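Local coordinates for cellulase (Rhodothermus marinus, PDB 3B7M), which probably hydrolyses internal beta-1,4-glucosidic bonds of cellulose, as an endoglucanase of glycosyl hydrolase family 12 with a thermostable beta-jelly-roll fold, at residues Phe99-Pro104 and Tyr189-Gln194; Gly16-Val21 and Ile62-Pro67; Asp77-Trp82 and Glu168-Ala173. One frame throughout, in Å; residues are numbered along the deposited sequence. Where two conformers were deposited one is given.

Contact 1 of 3, residues Phe99-Pro104 and Tyr189-Gln194; sequences FFAANP and YLLSVQ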
# COMPACT_ATOMS: atom_id res chain seq x y z
N PHE A 99 -2.16 0.18 -7.72
CA PHE A 99 -3.02 -0.61 -8.62
C PHE A 99 -2.99 -0.16 -10.08
O PHE A 99 -3.06 1.03 -10.38
CB PHE A 99 -4.45 -0.65 -8.09
CG PHE A 99 -4.61 -1.51 -6.88
CD1 PHE A 99 -4.73 -2.90 -7.01
CD2 PHE A 99 -4.62 -0.95 -5.60
CE1 PHE A 99 -4.87 -3.71 -5.88
CE2 PHE A 99 -4.76 -1.76 -4.47
CZ PHE A 99 -4.89 -3.14 -4.61
N PHE A 100 -2.88 -1.15 -10.97
CA PHE A 100 -2.86 -0.94 -12.41
C PHE A 100 -3.96 -1.75 -13.06
O PHE A 100 -4.24 -2.87 -12.63
CB PHE A 100 -1.53 -1.41 -13.02
CG PHE A 100 -0.33 -0.77 -12.41
CD1 PHE A 100 0.23 -1.27 -11.24
CD2 PHE A 100 0.25 0.35 -12.99
CE1 PHE A 100 1.36 -0.68 -10.67
CE2 PHE A 100 1.37 0.95 -12.42
CZ PHE A 100 1.92 0.42 -11.26
N ALA A 101 -4.57 -1.19 -14.10
CA ALA A 101 -5.57 -1.91 -14.88
C ALA A 101 -5.45 -1.57 -16.36
O ALA A 101 -5.15 -0.42 -16.73
CB ALA A 101 -6.96 -1.59 -14.37
N ALA A 102 -5.69 -2.57 -17.20
CA ALA A 102 -5.75 -2.36 -18.64
C ALA A 102 -6.92 -1.44 -18.98
O ALA A 102 -6.81 -0.57 -19.85
CB ALA A 102 -5.87 -3.69 -19.37
N ASN A 103 -8.03 -1.63 -18.28
CA ASN A 103 -9.28 -0.98 -18.63
C ASN A 103 -9.88 -0.29 -17.42
O ASN A 103 -10.46 -0.96 -16.56
CB ASN A 103 -10.26 -2.03 -19.16
CG ASN A 103 -11.40 -1.42 -19.99
OD1 ASN A 103 -11.58 -0.20 -20.05
ND2 ASN A 103 -12.19 -2.30 -20.62
N PRO A 104 -9.79 1.06 -17.36
CA PRO A 104 -10.34 1.81 -16.20
C PRO A 104 -11.85 1.66 -16.11
O PRO A 104 -12.46 1.99 -15.08
CB PRO A 104 -9.99 3.27 -16.51
CG PRO A 104 -8.99 3.23 -17.66
CD PRO A 104 -9.24 1.96 -18.40
N TYR A 189 -3.10 1.41 -17.16
CA TYR A 189 -3.29 2.66 -16.44
C TYR A 189 -2.90 2.49 -14.98
O TYR A 189 -3.18 1.45 -14.38
CB TYR A 189 -4.77 3.07 -16.51
CG TYR A 189 -5.25 3.43 -17.89
CD1 TYR A 189 -5.61 2.44 -18.81
CD2 TYR A 189 -5.33 4.75 -18.29
CE1 TYR A 189 -6.05 2.75 -20.08
CE2 TYR A 189 -5.78 5.09 -19.57
CZ TYR A 189 -6.13 4.08 -20.46
OH TYR A 189 -6.57 4.40 -21.72
N LEU A 190 -2.26 3.51 -14.42
CA LEU A 190 -2.03 3.64 -13.00
C LEU A 190 -3.27 4.26 -12.36
O LEU A 190 -3.60 5.41 -12.63
CB LEU A 190 -0.81 4.54 -12.76
CG LEU A 190 -0.43 4.97 -11.33
CD1 LEU A 190 -0.33 3.80 -10.40
CD2 LEU A 190 0.87 5.72 -11.35
N LEU A 191 -3.94 3.49 -11.51
CA LEU A 191 -5.22 3.92 -10.93
C LEU A 191 -5.11 4.65 -9.59
O LEU A 191 -5.77 5.67 -9.36
CB LEU A 191 -6.15 2.72 -10.77
CG LEU A 191 -6.63 1.99 -12.04
CD1 LEU A 191 -7.63 0.92 -11.65
CD2 LEU A 191 -7.24 2.94 -13.05
N SER A 192 -4.29 4.10 -8.69
CA SER A 192 -4.17 4.68 -7.35
C SER A 192 -2.88 4.27 -6.66
O SER A 192 -2.24 3.27 -7.03
CB SER A 192 -5.36 4.26 -6.48
OG SER A 192 -5.48 2.85 -6.45
N VAL A 193 -2.53 5.06 -5.65
CA VAL A 193 -1.38 4.79 -4.80
C VAL A 193 -1.87 4.87 -3.38
O VAL A 193 -2.41 5.92 -2.97
CB VAL A 193 -0.26 5.83 -4.98
CG1 VAL A 193 0.85 5.61 -3.92
CG2 VAL A 193 0.31 5.79 -6.40
N GLN A 194 -1.69 3.79 -2.62
CA GLN A 194 -2.09 3.76 -1.22
C GLN A 194 -0.90 3.38 -0.36
O GLN A 194 -0.01 2.69 -0.84
CB GLN A 194 -3.14 2.68 -0.98
CG GLN A 194 -4.21 2.56 -2.04
CD GLN A 194 -5.18 1.48 -1.71
OE1 GLN A 194 -4.81 0.33 -1.53
NE2 GLN A 194 -6.45 1.84 -1.61
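The Y189 ring carries P104 on one face. CG of P104 stands almost over the middle of the ring, 3.7 Å from its centroid and 12° off the ring normal, which makes a CH-pi contact. The carbonyl oxygens of A101 and A102 lie at the edge of the same ring, in its plane, and A102 O is 3.4 Å from Y189 CD1. CG of Y189 is anti to its own carbonyl carbon (chi1 -66°), which keeps the ring beside the end of strand 91-101 and against P104. The F99 ring is met at its edge. OE1 of Q194 lies in the ring plane, 3.6 Å from F99 CE2, and the amide plane is turned 81° against the ring. The other end of that amide, Q194 NE2, is hydrogen-bonded to Q63. F100 and L190 cross at a slant on the buried side of the sheet, with F100 CE2 3.9 Å from L190 CD1. V72 and L115 also pack on F100. On the side of Y189, the CB of A101 touches L191 CD1 at 3.8 Å.

The backbones hold these groups in place. A101 and Y189 form an antiparallel hydrogen-bonded pair. A101 N gives to Y189 O at 3.0 Å, and Y189 N gives to A101 O at 2.8 Å. F100 and L190 form the next pair, which is non-hydrogen-bonded. Beyond it, L191 N reaches F99 O at 2.8 Å in a nearly straight bond, and F99 N gives to S192 O. Strands 91-101 and 189-199 are therefore antiparallel neighbours in the larger sheet of the family 12 beta-jelly roll, joined here at one end and finished by a proline packed on a tyrosine.

Contact 2 of 3, residues Gly16-Val21 and Ile62-Pro67; sequences GGRYTV and IQFAIP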
# COMPACT_ATOMS: atom_id res chain seq x y z
N GLY A 16 -7.59 18.59 2.07
CA GLY A 16 -8.17 19.45 1.03
C GLY A 16 -8.76 18.65 -0.11
O GLY A 16 -8.77 19.12 -1.26
N GLY A 17 -9.22 17.45 0.20
CA GLY A 17 -9.82 16.57 -0.80
C GLY A 17 -8.84 15.71 -1.58
O GLY A 17 -9.24 14.93 -2.45
N ARG A 18 -7.54 15.86 -1.30
CA ARG A 18 -6.53 15.17 -2.09
C ARG A 18 -6.47 13.66 -1.83
O ARG A 18 -6.22 12.89 -2.75
CB ARG A 18 -5.15 15.81 -1.90
CG ARG A 18 -4.16 15.39 -2.97
CD ARG A 18 -2.81 16.04 -2.75
NE ARG A 18 -1.75 15.45 -3.57
CZ ARG A 18 -1.57 15.67 -4.87
NH1 ARG A 18 -2.40 16.47 -5.54
NH2 ARG A 18 -0.56 15.08 -5.50
N TYR A 19 -6.68 13.25 -0.58
CA TYR A 19 -6.54 11.84 -0.20
C TYR A 19 -7.77 11.35 0.53
O TYR A 19 -8.58 12.14 1.01
CB TYR A 19 -5.31 11.63 0.71
CG TYR A 19 -4.02 12.23 0.19
CD1 TYR A 19 -3.48 11.81 -1.02
CD2 TYR A 19 -3.33 13.20 0.93
CE1 TYR A 19 -2.28 12.35 -1.49
CE2 TYR A 19 -2.13 13.77 0.45
CZ TYR A 19 -1.62 13.33 -0.76
OH TYR A 19 -0.45 13.87 -1.27
N THR A 20 -7.91 10.03 0.61
CA THR A 20 -8.97 9.41 1.39
C THR A 20 -8.33 8.45 2.39
O THR A 20 -7.35 7.77 2.06
CB THR A 20 -9.99 8.67 0.49
OG1 THR A 20 -9.31 7.69 -0.30
CG2 THR A 20 -10.71 9.66 -0.45
N VAL A 21 -8.86 8.42 3.60
CA VAL A 21 -8.37 7.53 4.63
C VAL A 21 -9.48 6.53 4.93
O VAL A 21 -10.61 6.93 5.18
CB VAL A 21 -7.96 8.30 5.91
CG1 VAL A 21 -7.61 7.35 7.03
CG2 VAL A 21 -6.77 9.21 5.60
N ILE A 62 -4.14 5.26 3.61
CA ILE A 62 -4.39 6.54 2.98
C ILE A 62 -4.14 6.39 1.48
O ILE A 62 -3.14 5.78 1.07
CB ILE A 62 -3.56 7.69 3.61
CG1 ILE A 62 -3.85 9.03 2.92
CG2 ILE A 62 -2.07 7.33 3.66
CD1 ILE A 62 -3.41 10.27 3.74
N GLN A 63 -5.04 6.93 0.66
CA GLN A 63 -5.03 6.67 -0.78
C GLN A 63 -5.03 7.96 -1.58
O GLN A 63 -5.74 8.90 -1.21
CB GLN A 63 -6.28 5.85 -1.17
CG GLN A 63 -6.40 5.60 -2.66
CD GLN A 63 -7.73 5.00 -3.08
OE1 GLN A 63 -7.82 3.81 -3.36
NE2 GLN A 63 -8.77 5.84 -3.16
N PHE A 64 -4.24 7.99 -2.64
CA PHE A 64 -4.32 9.02 -3.68
C PHE A 64 -4.87 8.35 -4.93
O PHE A 64 -4.23 7.43 -5.47
CB PHE A 64 -2.94 9.66 -3.96
CG PHE A 64 -2.93 10.66 -5.10
CD1 PHE A 64 -3.67 11.85 -5.01
CD2 PHE A 64 -2.17 10.44 -6.25
CE1 PHE A 64 -3.66 12.78 -6.06
CE2 PHE A 64 -2.16 11.36 -7.31
CZ PHE A 64 -2.91 12.53 -7.22
N ALA A 65 -6.07 8.75 -5.35
CA ALA A 65 -6.65 8.27 -6.60
C ALA A 65 -6.16 9.20 -7.69
O ALA A 65 -6.21 10.42 -7.52
CB ALA A 65 -8.16 8.27 -6.52
N ILE A 66 -5.65 8.64 -8.78
CA ILE A 66 -5.17 9.45 -9.89
C ILE A 66 -6.38 10.23 -10.46
O ILE A 66 -7.41 9.63 -10.77
CB ILE A 66 -4.43 8.61 -10.98
CG1 ILE A 66 -3.35 7.71 -10.36
CG2 ILE A 66 -3.84 9.51 -12.08
CD1 ILE A 66 -2.21 8.39 -9.62
N PRO A 67 -6.26 11.56 -10.56
CA PRO A 67 -7.40 12.40 -10.94
C PRO A 67 -7.86 12.21 -12.39
O PRO A 67 -9.06 12.16 -12.64
CB PRO A 67 -6.89 13.83 -10.72
CG PRO A 67 -5.60 13.70 -9.99
CD PRO A 67 -5.05 12.36 -10.33
O HOH W 1 -7.52 10.89 -3.68
O HOH W 2 -8.80 8.44 -2.75
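The guanidinium of R18 lies flat on the F64 ring, where strand 19-22 pairs antiparallel with strand 61-65 in the larger sheet. On the other side of strand 19-22, R18 and Y19 both face V14, a classic beta bulge. In the stack the planes are 25° apart and the centres 4.5 Å apart. F64 CE1 sits over the middle of the guanidinium, and R18 CZ is 3.8 Å from it. The extended side chain of R18, with CG anti to the backbone N (chi1 -164°), carries the group that far.

Y19 fixes the rotation of the guanidinium. R18 NE gives a hydrogen bond to Y19 OH, exactly in the guanidinium plane, at 3.1 Å. V213 takes a bond from R18 NH2 and gives one to Y19 OH. The Y19 and F64 rings are oblique, with planes at 74°. The edge of the Y19 ring rests on F64 CB, and Y19 CB meets I62 CG1 at 3.7 Å. A leucine at Y19 has no hydroxyl, and would probably leave R18 NE without this acceptor and the guanidinium freer to turn on F64.

T20 and Q63 form an antiparallel hydrogen-bonded pair. In the conformer given, a water joins T20 OG1 and Q63 NE2, while Q63 OE1 is hydrogen-bonded to Q194 NE2. A second water gives to R18 O at 2.6 Å and accepts from A65 N at 3.1 Å.

Contact 3 of 3, residues Asp77-Trp82 and Glu168-Ala173; sequences DVRTSW and ELDLKA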
# COMPACT_ATOMS: atom_id res chain seq x y z
N ASP A 77 7.27 11.16 -13.74
CA ASP A 77 7.77 11.21 -12.36
C ASP A 77 6.69 10.79 -11.37
O ASP A 77 5.58 11.32 -11.39
CB ASP A 77 8.24 12.64 -12.04
CG ASP A 77 9.07 12.72 -10.77
OD1 ASP A 77 9.93 11.84 -10.53
OD2 ASP A 77 8.86 13.69 -9.99
N VAL A 78 7.01 9.82 -10.52
CA VAL A 78 6.13 9.42 -9.43
C VAL A 78 6.93 9.40 -8.13
O VAL A 78 7.87 8.61 -7.98
CB VAL A 78 5.45 8.02 -9.66
CG1 VAL A 78 4.43 7.74 -8.55
CG2 VAL A 78 4.77 7.95 -11.02
N ARG A 79 6.58 10.28 -7.20
CA ARG A 79 7.29 10.42 -5.94
C ARG A 79 6.34 10.30 -4.76
O ARG A 79 5.16 10.61 -4.88
CB ARG A 79 7.98 11.78 -5.86
CG ARG A 79 9.01 12.02 -6.94
CD ARG A 79 10.37 11.53 -6.55
NE ARG A 79 11.23 11.42 -7.73
CZ ARG A 79 12.52 11.14 -7.69
NH1 ARG A 79 13.14 10.93 -6.53
NH2 ARG A 79 13.20 11.07 -8.83
N THR A 80 6.88 9.87 -3.62
CA THR A 80 6.10 9.76 -2.40
C THR A 80 6.96 9.89 -1.14
O THR A 80 8.13 9.47 -1.12
CB THR A 80 5.32 8.43 -2.38
OG1 THR A 80 4.34 8.47 -1.33
CG2 THR A 80 6.25 7.23 -2.18
N SER A 81 6.38 10.49 -0.10
CA SER A 81 6.98 10.49 1.23
C SER A 81 6.00 9.92 2.26
O SER A 81 4.79 9.99 2.09
CB SER A 81 7.42 11.91 1.64
OG SER A 81 8.20 12.49 0.61
N TRP A 82 6.55 9.34 3.33
CA TRP A 82 5.74 8.73 4.37
C TRP A 82 6.57 8.47 5.61
O TRP A 82 7.76 8.14 5.52
CB TRP A 82 5.12 7.43 3.85
CG TRP A 82 4.08 6.84 4.74
CD1 TRP A 82 3.07 7.50 5.37
CD2 TRP A 82 3.93 5.45 5.08
NE1 TRP A 82 2.31 6.62 6.09
CE2 TRP A 82 2.81 5.36 5.94
CE3 TRP A 82 4.64 4.28 4.74
CZ2 TRP A 82 2.37 4.13 6.47
CZ3 TRP A 82 4.20 3.06 5.27
CH2 TRP A 82 3.08 3.00 6.13
N GLU A 168 10.66 11.46 -0.85
CA GLU A 168 10.80 11.53 -2.29
C GLU A 168 11.25 10.19 -2.86
O GLU A 168 12.10 10.14 -3.75
CB GLU A 168 11.78 12.63 -2.71
CG GLU A 168 11.69 13.89 -1.89
CD GLU A 168 10.80 14.93 -2.51
OE1 GLU A 168 9.66 14.60 -2.90
OE2 GLU A 168 11.27 16.10 -2.58
N LEU A 169 10.68 9.11 -2.34
CA LEU A 169 10.92 7.78 -2.90
C LEU A 169 10.46 7.75 -4.35
O LEU A 169 9.37 8.24 -4.68
CB LEU A 169 10.21 6.70 -2.09
CG LEU A 169 10.46 5.25 -2.53
CD1 LEU A 169 11.88 4.81 -2.21
CD2 LEU A 169 9.45 4.30 -1.90
N ASP A 170 11.29 7.20 -5.22
CA ASP A 170 11.00 7.18 -6.65
C ASP A 170 10.16 5.95 -6.96
O ASP A 170 10.70 4.88 -7.17
CB ASP A 170 12.31 7.17 -7.43
CG ASP A 170 12.11 7.19 -8.94
OD1 ASP A 170 10.96 7.12 -9.44
OD2 ASP A 170 13.15 7.26 -9.64
N LEU A 171 8.83 6.10 -7.00
CA LEU A 171 7.95 4.96 -7.27
C LEU A 171 8.08 4.46 -8.70
O LEU A 171 7.83 3.29 -8.97
CB LEU A 171 6.49 5.26 -6.94
CG LEU A 171 6.15 5.53 -5.48
CD1 LEU A 171 4.66 5.83 -5.36
CD2 LEU A 171 6.55 4.36 -4.59
N LYS A 172 8.46 5.35 -9.61
CA LYS A 172 8.63 5.00 -11.02
C LYS A 172 9.75 3.97 -11.24
O LYS A 172 9.65 3.12 -12.14
CB LYS A 172 8.87 6.26 -11.88
CG LYS A 172 8.86 6.00 -13.38
CD LYS A 172 9.03 7.28 -14.18
CE LYS A 172 9.50 6.99 -15.62
NZ LYS A 172 8.65 5.95 -16.25
N ALA A 173 10.80 4.03 -10.42
CA ALA A 173 11.86 3.01 -10.46
C ALA A 173 11.30 1.59 -10.29
O ALA A 173 11.67 0.68 -11.02
CB ALA A 173 12.94 3.29 -9.40
O HOH W 3 7.60 13.12 -2.05
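This is an edge-strand pairing, in which R79 and T80 of strand 78-85 lie against D170 and L169 at the outermost strand of the smaller sheet, just where the chain passes into helix 171-181. T80 and L169 form an antiparallel hydrogen-bonded pair. L169 N gives to T80 O at 2.8 Å, and T80 N gives to L169 O. V78 O then takes L171 N at 2.9 Å, so strand bonding runs on into the start of the helix.

R79 bends sharply at chi2 (-89°), which folds its guanidinium over D170. R79 NE gives a straight bond (179°) to the syn lone pair of D77 OD1 at 3.1 Å. R79 NH1 reaches E168 O, also at 3.1 Å. The D170 carboxylate is stacked on the guanidinium, with D170 OD2 above the plane and 3.9 Å from R79 NH2. That salt bridge is long, and rests on charge alone. OD1 of the same carboxylate accepts a weak capping bond from A173 N.

Towards the interior, V78 CG1 meets L171 CB at 3.6 Å, and T80 CG2 lies against L171 CG. At the far end S81 OG accepts from E168 N at 3.0 Å, and a water joins this hydroxyl to E168 OE1. E168 and L169 both face T80, a G1 beta bulge, followed at once by the helix N-cap at D170.

In the fold
From the N terminus, contact 2 comes first: it closes the loop between strands 19-22 and 61-65 before the others open. The chain then lays down 77-82, the first half of contact 3, and 99-104, the first half of contact 1. Residues 168-173 complete contact 3, and 189-194 complete contact 1, so these two cross rather than nest. Contacts 1 and 2 belong to the same larger sheet, where strands 61-65 and 189-199 are neighbours: V193 O and F64 N are probably hydrogen-bonded. Contact 3 ties strand 78-85 of the smaller sheet to its edge strand 165-170 and the start of helix 171-181, and L171 packs on V193 of the larger sheet.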